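Local coordinates for protein cysteine hydrolase (Pseudomonas syringae pv. phaseolicola 1448A, PDB 3IRV) that probably acts as a hydrolase of the isochorismatase-like cysteine hydrolase family, at residues Ile142-Thr147 / Tyr165-Leu170. Sequence-based numbering, arbitrary orientation. Where two conformers were deposited one is given.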
ATOM      1  N   ILE A 142     -12.272  -9.465   6.546  1.00 12.96           N
ATOM      2  CA  ILE A 142     -11.148  -9.478   7.496  1.00 12.36           C
ATOM      3  C   ILE A 142     -11.098  -8.206   8.338  1.00 12.64           C
ATOM      4  O   ILE A 142     -11.296  -7.105   7.819  1.00 12.03           O
ATOM      5  CB  ILE A 142      -9.778  -9.732   6.796  1.00 13.05           C
ATOM      6  CG1 ILE A 142      -9.465  -8.662   5.729  1.00 15.00           C
ATOM      7  CG2 ILE A 142      -9.723 -11.147   6.164  1.00 14.39           C
ATOM      8  CD1 ILE A 142      -8.066  -8.828   5.064  1.00 14.73           C
ATOM      9  N   ILE A 143     -10.802  -8.382   9.630  1.00 10.82           N
ATOM     10  CA  ILE A 143     -10.691  -7.262  10.574  1.00 10.95           C
ATOM     11  C   ILE A 143      -9.206  -7.133  10.891  1.00 12.97           C
ATOM     12  O   ILE A 143      -8.613  -8.103  11.383  1.00 13.89           O
ATOM     13  CB  ILE A 143     -11.451  -7.604  11.883  1.00 12.99           C
ATOM     14  CG1 ILE A 143     -12.951  -7.745  11.571  1.00 14.46           C
ATOM     15  CG2 ILE A 143     -11.223  -6.534  12.954  1.00 16.96           C
ATOM     16  CD1 ILE A 143     -13.751  -8.421  12.695  1.00 18.09           C
ATOM     17  N   VAL A 144      -8.612  -5.959  10.637  1.00 13.17           N
ATOM     18  CA  VAL A 144      -7.158  -5.809  10.721  1.00 11.65           C
ATOM     19  C   VAL A 144      -6.799  -4.938  11.919  1.00 12.18           C
ATOM     20  O   VAL A 144      -7.377  -3.846  12.097  1.00 12.48           O
ATOM     21  CB  VAL A 144      -6.584  -5.196   9.421  1.00 13.60           C
ATOM     22  CG1 VAL A 144      -5.087  -4.876   9.570  1.00 13.88           C
ATOM     23  CG2 VAL A 144      -6.829  -6.158   8.233  1.00 12.63           C
ATOM     24  N   CYS A 145      -5.887  -5.453  12.745  1.00 13.33           N
ATOM     25  CA  CYS A 145      -5.303  -4.702  13.850  1.00 13.26           C
ATOM     26  C   CYS A 145      -3.819  -5.029  13.950  1.00 12.35           C
ATOM     27  O   CYS A 145      -3.349  -5.965  13.279  1.00 12.00           O
ATOM     28  CB  CYS A 145      -6.022  -5.055  15.150  1.00 13.65           C
ATOM     29  SG  CYS A 145      -5.850  -6.834  15.627  1.00 15.02           S
ATOM     30  N   GLY A 146      -3.076  -4.259  14.753  1.00 11.90           N
ATOM     31  CA  GLY A 146      -1.643  -4.517  14.936  1.00 12.78           C
ATOM     32  C   GLY A 146      -0.767  -3.341  14.573  1.00 14.20           C
ATOM     33  O   GLY A 146      -1.163  -2.219  14.792  1.00 12.84           O
ATOM     34  N   THR A 147       0.432  -3.603  14.018  1.00 13.04           N
ATOM     35  CA  THR A 147       1.399  -2.530  13.748  1.00 12.56           C
ATOM     36  C   THR A 147       2.252  -2.970  12.520  1.00 14.92           C
ATOM     37  O   THR A 147       2.389  -4.175  12.302  1.00 13.74           O
ATOM     38  CB  THR A 147       2.291  -2.269  15.033  1.00 14.62           C
ATOM     39  OG1 THR A 147       2.931  -0.982  14.968  1.00 14.45           O
ATOM     40  CG2 THR A 147       3.379  -3.356  15.193  1.00 13.64           C
ATOM     41  N   TYR A 165     -11.438  -8.893  -0.815  1.00 11.34           N
ATOM     42  CA  TYR A 165     -11.866  -9.036   0.573  1.00 11.41           C
ATOM     43  C   TYR A 165     -12.526  -7.739   1.023  1.00 14.64           C
ATOM     44  O   TYR A 165     -12.142  -6.646   0.590  1.00 13.38           O
ATOM     45  CB  TYR A 165     -10.679  -9.343   1.493  1.00 11.66           C
ATOM     46  CG  TYR A 165     -10.137 -10.750   1.338  1.00 12.35           C
ATOM     47  CD1 TYR A 165     -10.748 -11.825   1.991  1.00 15.34           C
ATOM     48  CD2 TYR A 165      -9.037 -11.007   0.531  1.00 11.55           C
ATOM     49  CE1 TYR A 165     -10.278 -13.142   1.850  1.00 11.36           C
ATOM     50  CE2 TYR A 165      -8.537 -12.304   0.410  1.00 12.80           C
ATOM     51  CZ  TYR A 165      -9.171 -13.359   1.059  1.00 13.27           C
ATOM     52  OH  TYR A 165      -8.682 -14.639   0.936  1.00 14.91           O
ATOM     53  N   LYS A 166     -13.532  -7.906   1.886  1.00 11.07           N
ATOM     54  CA  LYS A 166     -14.165  -6.812   2.586  0.50 12.64           C
ATOM     55  C   LYS A 166     -13.324  -6.541   3.836  1.00 12.72           C
ATOM     56  O   LYS A 166     -13.277  -7.370   4.772  1.00 13.84           O
ATOM     57  CB  LYS A 166     -15.605  -7.222   2.927  0.50 13.52           C
ATOM     58  CG  LYS A 166     -16.395  -7.653   1.677  0.50 16.10           C
ATOM     59  CD  LYS A 166     -17.776  -8.228   2.007  0.50 14.35           C
ATOM     60  CE  LYS A 166     -18.539  -8.502   0.719  0.50 24.62           C
ATOM     61  NZ  LYS A 166     -19.638  -9.494   0.895  0.50 25.76           N
ATOM     62  N   VAL A 167     -12.635  -5.402   3.851  1.00 10.71           N
ATOM     63  CA  VAL A 167     -11.650  -5.144   4.911  1.00 10.87           C
ATOM     64  C   VAL A 167     -12.173  -4.103   5.908  1.00 12.34           C
ATOM     65  O   VAL A 167     -12.688  -3.053   5.506  1.00 12.87           O
ATOM     66  CB  VAL A 167     -10.312  -4.654   4.320  1.00 10.00           C
ATOM     67  CG1 VAL A 167      -9.251  -4.502   5.438  1.00 16.01           C
ATOM     68  CG2 VAL A 167      -9.799  -5.637   3.276  1.00 12.53           C
ATOM     69  N   ILE A 168     -12.028  -4.412   7.195  1.00 12.50           N
ATOM     70  CA  ILE A 168     -12.368  -3.489   8.286  1.00 13.03           C
ATOM     71  C   ILE A 168     -11.082  -3.196   9.042  1.00 16.10           C
ATOM     72  O   ILE A 168     -10.438  -4.130   9.549  1.00 15.39           O
ATOM     73  CB  ILE A 168     -13.338  -4.119   9.286  1.00 14.39           C
ATOM     74  CG1 ILE A 168     -14.629  -4.539   8.581  1.00 15.53           C
ATOM     75  CG2 ILE A 168     -13.625  -3.117  10.398  1.00 16.27           C
ATOM     76  CD1 ILE A 168     -15.567  -5.350   9.464  1.00 17.19           C
ATOM     77  N   ALA A 169     -10.685  -1.921   9.074  1.00 11.70           N
ATOM     78  CA  ALA A 169      -9.525  -1.501   9.876  1.00 11.28           C
ATOM     79  C   ALA A 169     -10.021  -0.883  11.176  1.00 13.62           C
ATOM     80  O   ALA A 169     -10.942  -0.052  11.177  1.00 14.17           O
ATOM     81  CB  ALA A 169      -8.665  -0.466   9.116  1.00 12.22           C
ATOM     82  N   LEU A 170      -9.401  -1.270  12.277  1.00 12.69           N
ATOM     83  CA  LEU A 170      -9.822  -0.750  13.596  1.00  9.60           C
ATOM     84  C   LEU A 170      -9.013   0.515  13.943  1.00 12.71           C
ATOM     85  O   LEU A 170      -7.777   0.471  14.122  1.00 14.17           O
ATOM     86  CB  LEU A 170      -9.632  -1.840  14.650  1.00 12.10           C
ATOM     87  CG  LEU A 170     -10.478  -3.095  14.391  1.00 13.44           C
ATOM     88  CD1 LEU A 170     -10.242  -4.089  15.519  1.00 12.38           C
ATOM     89  CD2 LEU A 170     -11.951  -2.741  14.263  1.00 14.19           C
TER
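The backbones of I142 and V144 are joined to those of K166, I168 and L170 by four hydrogen bonds. I142 N donates to K166 O at 2.9 Å, and I168 N returns a bond to I142 O. V144 N then reaches I168 O at 2.8 Å. The last bond, L170 N to V144 O, is longer at 3.3 Å. V144 O also accepts from the side chain of N174, so two donors share this carbonyl. The pattern is that of parallel strands, with I143 beside I168.

One face of the pair carries I142, V144, V167 and A169. With chi1 at 59°, I142 turns its CG1 branch toward V167, and I142 CG1 meets V167 CG2 at 3.9 Å. These two side chains lie side by side. V167 CG1 meets V144 CG2 at 4.1 Å, so V167 touches the side chains of both I142 and V144. The other face carries I143 and I168, which run side by side. I143 CG2 packs obliquely against L170 CD1 at 3.7 Å.

The two strands form a right-handed beta-alpha-beta crossover through helix 149-162, as in the alpha/beta fold of this family. The pair is buried in the parallel sheet. Strand 23-28 lies beside 141-147, and strand 206-208 pairs with 166-170. Helix 210-220 packs over I143, I168 and L170.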